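Local structure of glycerol uptake operon antiterminator regulatory protein (Listeria monocytogenes str. 4b, 3KTS) at residues Ser8-Ile13 and Leu28-Met33; Pro128-Leu133 and Pro152-Gly157. The protein probably regulates the glycerol uptake operon as a glycerol-3-phosphate-responsive transcription antiterminator, built on a TIM-barrel-like fold. All blocks are in the same frame, centred on the assembly; numbering follows the deposited sequence.

Contact 1 (Ser8-Ile13 and Leu28-Met33); sequences SNQSII and LDLTYM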
loop_
_atom_site.group_PDB
_atom_site.type_symbol
_atom_site.label_atom_id
_atom_site.label_comp_id
_atom_site.label_asym_id
_atom_site.label_seq_id
_atom_site.Cartn_x
_atom_site.Cartn_y
_atom_site.Cartn_z
ATOM N N SER A 8 6.957 9.165 6.609
ATOM C CA SER A 8 8.297 9.715 6.463
ATOM C C SER A 8 9.168 9.048 7.519
ATOM O O SER A 8 8.710 8.811 8.642
ATOM C CB SER A 8 8.291 11.234 6.653
ATOM O OG SER A 8 7.523 11.874 5.647
ATOM N N ASN A 9 10.409 8.737 7.142
ATOM C CA ASN A 9 11.364 7.983 7.978
ATOM C C ASN A 9 10.892 6.597 8.440
ATOM O O ASN A 9 11.341 6.080 9.469
ATOM C CB ASN A 9 11.899 8.824 9.155
ATOM C CG ASN A 9 13.139 9.632 8.788
ATOM O OD1 ASN A 9 13.477 10.605 9.465
ATOM N ND2 ASN A 9 13.824 9.228 7.719
ATOM N N GLN A 10 9.978 6.013 7.670
ATOM C CA GLN A 10 9.620 4.616 7.816
ATOM C C GLN A 10 9.848 3.932 6.476
ATOM O O GLN A 10 9.107 4.168 5.523
ATOM C CB GLN A 10 8.171 4.460 8.255
ATOM C CG GLN A 10 7.840 3.040 8.668
ATOM C CD GLN A 10 6.372 2.839 8.902
ATOM O OE1 GLN A 10 5.617 3.805 9.025
ATOM N NE2 GLN A 10 5.945 1.578 8.951
ATOM N N SER A 11 10.882 3.097 6.420
ATOM C CA SER A 11 11.351 2.492 5.178
ATOM C C SER A 11 10.654 1.175 4.860
ATOM O O SER A 11 10.322 0.909 3.705
ATOM C CB SER A 11 12.860 2.282 5.237
ATOM O OG SER A 11 13.518 3.520 5.415
ATOM N N ILE A 12 10.451 0.353 5.882
ATOM C CA ILE A 12 9.727 -0.896 5.733
ATOM C C ILE A 12 8.306 -0.703 6.249
ATOM O O ILE A 12 8.084 -0.220 7.366
ATOM C CB ILE A 12 10.449 -2.080 6.446
ATOM C CG1 ILE A 12 11.547 -2.656 5.556
ATOM C CG2 ILE A 12 9.496 -3.220 6.765
ATOM C CD1 ILE A 12 12.878 -1.987 5.708
ATOM N N ILE A 13 7.348 -1.034 5.395
ATOM C CA ILE A 13 5.961 -1.103 5.784
ATOM C C ILE A 13 5.596 -2.577 5.679
ATOM O O ILE A 13 5.407 -3.085 4.578
ATOM C CB ILE A 13 5.069 -0.241 4.874
ATOM C CG1 ILE A 13 5.608 1.198 4.789
ATOM C CG2 ILE A 13 3.640 -0.254 5.388
ATOM C CD1 ILE A 13 4.827 2.115 3.856
ATOM N N LEU A 28 6.374 -4.431 16.984
ATOM C CA LEU A 28 7.419 -3.744 16.223
ATOM C C LEU A 28 7.329 -2.222 16.285
ATOM O O LEU A 28 6.253 -1.658 16.467
ATOM C CB LEU A 28 7.419 -4.219 14.768
ATOM C CG LEU A 28 8.471 -5.238 14.319
ATOM C CD1 LEU A 28 8.418 -6.556 15.086
ATOM C CD2 LEU A 28 8.306 -5.493 12.829
ATOM N N ASP A 29 8.474 -1.569 16.110
ATOM C CA ASP A 29 8.592 -0.118 16.264
ATOM C C ASP A 29 7.993 0.658 15.085
ATOM O O ASP A 29 7.713 1.856 15.192
ATOM C CB ASP A 29 10.066 0.256 16.468
ATOM C CG ASP A 29 10.241 1.602 17.157
ATOM O OD1 ASP A 29 10.312 1.623 18.406
ATOM O OD2 ASP A 29 10.304 2.636 16.453
ATOM N N LEU A 30 7.796 -0.042 13.969
ATOM C CA LEU A 30 7.247 0.536 12.743
ATOM C C LEU A 30 5.768 0.873 12.918
ATOM O O LEU A 30 4.997 0.042 13.382
ATOM C CB LEU A 30 7.435 -0.443 11.579
ATOM C CG LEU A 30 8.829 -1.060 11.387
ATOM C CD1 LEU A 30 8.735 -2.378 10.639
ATOM C CD2 LEU A 30 9.796 -0.102 10.682
ATOM N N THR A 31 5.381 2.092 12.550
ATOM C CA THR A 31 4.018 2.584 12.799
ATOM C C THR A 31 2.960 2.167 11.753
ATOM O O THR A 31 1.864 1.745 12.126
ATOM C CB THR A 31 3.985 4.124 13.084
ATOM O OG1 THR A 31 2.652 4.629 12.908
ATOM C CG2 THR A 31 4.959 4.895 12.177
ATOM N N TYR A 32 3.285 2.275 10.464
ATOM C CA TYR A 32 2.358 1.860 9.387
ATOM C C TYR A 32 2.477 0.391 8.976
ATOM O O TYR A 32 3.583 -0.134 8.805
ATOM C CB TYR A 32 2.520 2.743 8.152
ATOM C CG TYR A 32 1.694 4.004 8.188
ATOM C CD1 TYR A 32 2.202 5.181 8.731
ATOM C CD2 TYR A 32 0.405 4.022 7.667
ATOM C CE1 TYR A 32 1.442 6.339 8.757
ATOM C CE2 TYR A 32 -0.360 5.172 7.684
ATOM C CZ TYR A 32 0.163 6.324 8.233
ATOM O OH TYR A 32 -0.611 7.457 8.260
ATOM N N MET A 33 1.328 -0.259 8.813
ATOM C CA MET A 33 1.272 -1.651 8.368
ATOM C C MET A 33 0.362 -1.814 7.146
ATOM O O MET A 33 -0.467 -0.944 6.853
ATOM C CB MET A 33 0.805 -2.567 9.500
ATOM C CG MET A 33 -0.696 -2.531 9.764
ATOM S SD MET A 33 -1.312 -4.131 10.315
ATOM C CE MET A 33 -0.896 -4.079 12.056
#

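Contact 2 (Pro128-Leu133 and Pro152-Gly157); sequences PDCIEL and PVIAGG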
loop_
_atom_site.group_PDB
_atom_site.type_symbol
_atom_site.label_atom_id
_atom_site.label_comp_id
_atom_site.label_asym_id
_atom_site.label_seq_id
_atom_site.Cartn_x
_atom_site.Cartn_y
_atom_site.Cartn_z
ATOM N N PRO A 128 -3.779 9.788 -7.706
ATOM C CA PRO A 128 -3.757 9.156 -6.405
ATOM C C PRO A 128 -2.823 9.890 -5.468
ATOM O O PRO A 128 -1.923 10.598 -5.919
ATOM C CB PRO A 128 -3.210 7.766 -6.710
ATOM C CG PRO A 128 -2.355 7.951 -7.892
ATOM C CD PRO A 128 -3.018 9.015 -8.707
ATOM N N ASP A 129 -3.047 9.723 -4.171
ATOM C CA ASP A 129 -2.188 10.314 -3.156
ATOM C C ASP A 129 -0.811 9.675 -3.187
ATOM O O ASP A 129 0.178 10.301 -2.816
ATOM C CB ASP A 129 -2.802 10.143 -1.764
ATOM C CG ASP A 129 -4.130 10.873 -1.607
ATOM O OD1 ASP A 129 -4.265 12.006 -2.127
ATOM O OD2 ASP A 129 -5.037 10.313 -0.951
ATOM N N CYS A 130 -0.762 8.429 -3.649
ATOM C CA CYS A 130 0.460 7.636 -3.651
ATOM C C CYS A 130 0.345 6.514 -4.689
ATOM O O CYS A 130 -0.752 6.198 -5.122
ATOM C CB CYS A 130 0.663 7.053 -2.253
ATOM S SG CYS A 130 2.258 6.328 -1.948
ATOM N N ILE A 131 1.463 5.923 -5.097
ATOM C CA ILE A 131 1.417 4.720 -5.948
ATOM C C ILE A 131 2.319 3.594 -5.464
ATOM O O ILE A 131 3.491 3.807 -5.205
ATOM C CB ILE A 131 1.697 5.009 -7.452
ATOM C CG1 ILE A 131 2.683 6.158 -7.619
ATOM C CG2 ILE A 131 0.409 5.353 -8.164
ATOM C CD1 ILE A 131 2.870 6.638 -9.058
ATOM N N GLU A 132 1.762 2.397 -5.327
ATOM C CA GLU A 132 2.578 1.217 -5.030
ATOM C C GLU A 132 2.962 0.529 -6.346
ATOM O O GLU A 132 2.092 0.164 -7.136
ATOM C CB GLU A 132 1.830 0.253 -4.098
ATOM C CG GLU A 132 2.655 -0.910 -3.571
ATOM C CD GLU A 132 1.842 -1.881 -2.705
ATOM O OE1 GLU A 132 0.832 -2.447 -3.193
ATOM O OE2 GLU A 132 2.227 -2.086 -1.532
ATOM N N LEU A 133 4.261 0.375 -6.583
ATOM C CA LEU A 133 4.756 -0.357 -7.755
ATOM C C LEU A 133 5.218 -1.759 -7.388
ATOM O O LEU A 133 5.912 -1.955 -6.387
ATOM C CB LEU A 133 5.898 0.395 -8.441
ATOM C CG LEU A 133 5.552 1.313 -9.620
ATOM C CD1 LEU A 133 4.751 2.551 -9.199
ATOM C CD2 LEU A 133 6.827 1.720 -10.357
ATOM N N PRO A 152 4.519 10.538 -5.072
ATOM C CA PRO A 152 5.360 9.596 -4.325
ATOM C C PRO A 152 5.011 8.147 -4.648
ATOM O O PRO A 152 3.835 7.810 -4.777
ATOM C CB PRO A 152 5.015 9.907 -2.867
ATOM C CG PRO A 152 3.623 10.428 -2.920
ATOM C CD PRO A 152 3.517 11.189 -4.210
ATOM N N VAL A 153 6.030 7.304 -4.778
ATOM C CA VAL A 153 5.820 5.875 -5.035
ATOM C C VAL A 153 6.391 4.963 -3.938
ATOM O O VAL A 153 7.505 5.171 -3.461
ATOM C CB VAL A 153 6.237 5.416 -6.494
ATOM C CG1 VAL A 153 6.322 6.591 -7.449
ATOM C CG2 VAL A 153 7.540 4.633 -6.517
ATOM N N ILE A 154 5.589 3.986 -3.517
ATOM C CA ILE A 154 6.055 2.883 -2.687
ATOM C C ILE A 154 6.430 1.788 -3.670
ATOM O O ILE A 154 5.834 1.691 -4.742
ATOM C CB ILE A 154 4.932 2.341 -1.754
ATOM C CG1 ILE A 154 4.283 3.456 -0.933
ATOM C CG2 ILE A 154 5.448 1.233 -0.821
ATOM C CD1 ILE A 154 4.993 3.791 0.349
ATOM N N ALA A 155 7.430 0.982 -3.334
ATOM C CA ALA A 155 7.702 -0.233 -4.092
ATOM C C ALA A 155 7.470 -1.448 -3.212
ATOM O O ALA A 155 7.724 -1.416 -2.011
ATOM C CB ALA A 155 9.106 -0.228 -4.640
ATOM N N GLY A 156 6.978 -2.517 -3.818
ATOM C CA GLY A 156 6.658 -3.730 -3.091
ATOM C C GLY A 156 6.758 -4.935 -3.992
ATOM O O GLY A 156 6.717 -4.806 -5.207
ATOM N N GLY A 157 6.889 -6.113 -3.395
ATOM C CA GLY A 157 6.942 -7.352 -4.157
ATOM C C GLY A 157 8.354 -7.842 -4.381
ATOM O O GLY A 157 9.189 -7.125 -4.931
#

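Contact 1 (Ser8-Ile13 and Leu28-Met33)
At the N-terminal end of the barrel, in the first beta-alpha-beta unit, where strands 12-16 and 32-39 begin, Gln10 reaches across to the backbone of Tyr32 and ties the two strand starts together. Its side chain runs out fully extended: CG stands anti to the backbone N (chi1 -169°) and the chain stays straight beyond it, which carries the amide over to the far segment. There the amide grips the main chain of one residue twice. Tyr32 N donates to Gln10 OE1 at 3.1 Å, coming in broadside to the C=O bond and 20° out of the carbonyl plane, while Gln10 NE2 gives a hydrogen to Tyr32 O at 2.9 Å, in the carbonyl plane and on a lone pair. NE2 also donates to Ile12 O of its own segment at 3.2 Å, so three bonds fix the rotation of the buried amide.

Strands 12-16 and 32-39 are parallel neighbours joined through helix 20-25, and the glutamine amide supplies polar links between them where the regular ladder has yet to form. OE1 also lies at the edge of the Tyr32 ring, in its plane, with the amide and ring planes turned 34° apart; Thr31 CG2 approaches the same oxygen to 3.4 Å. Leu30 packs over the same amide face as Thr31, at the nitrogen end, with CB 3.6 Å from Gln10 NE2 and CD1 4.0 Å from Ile12 CG2. Ile13 places CG2 against the main chain of the neighbouring strand, 3.4 Å from Tyr32 O. Beyond the two segments, Phe7 meets the Tyr32 ring edge-to-face, and strand 56-60 continues the sheet through backbone bonds from Lys56 to Thr31 and Met33.

Contact 2 (Pro128-Leu133 and Pro152-Gly157)
Ile131 N donates to Pro152 O at 3.0 Å, the first of four backbone hydrogen bonds that join strand 130-133 in parallel to strand 153-156 and the Pro152 before it. Ile154 N to Ile131 O, Leu133 N to Ile154 O (2.8 Å) and Gly156 N to Leu133 O follow; the axes of the short strand segments are inclined by 22°. Around this ladder the side chains sort onto two faces. Ile131 CG1 meets Val153 CG1 at 3.7 Å, and Leu133 CD1 packs on Val153 CB, on the face that helix 139-149, the connection of this beta-alpha-beta unit, covers with Val142. Near the start of the strands Cys130 SG, anti to its own N (chi1 -168°), lies 3.7 Å from Ile154 CG1, and Pro152 CG rests 3.4 Å from Asp129 O.

Glu132 and Ile154 point to the other face, into the barrel. An unidentified bound molecule, its nearest atom about 4 Å from Gly156, may mark a pocket. Strand 103-109 supplies Arg107, in a salt bridge with Glu132 OE1; strand 173-178 supplies Thr177, hydrogen-bonded to OE2. With both oxygens engaged, the carboxylate is fixed in orientation.

In the fold
Contacts 1 and 2 belong to one curled, all-parallel sheet, the barrel wall expected of a TIM-barrel relative, and their centres lie 15 Å apart. They come in series along the chain: the 8-13/28-33 pair closes before the 128-133/152-157 pair opens. Each joins consecutive strands of a beta-alpha-beta unit, with helix 20-25 as the connection in the first and helix 139-149 in the second. Strand 173-178 lies between strands 153-156 and 12-16, pairing with both, and so closes the sheet. Inside, the two contacts meet directly, Ile13 CD1 packing on Ile154 CD1 at 3.9 Å, which joins early and late parts of the chain through an apolar contact inside the barrel.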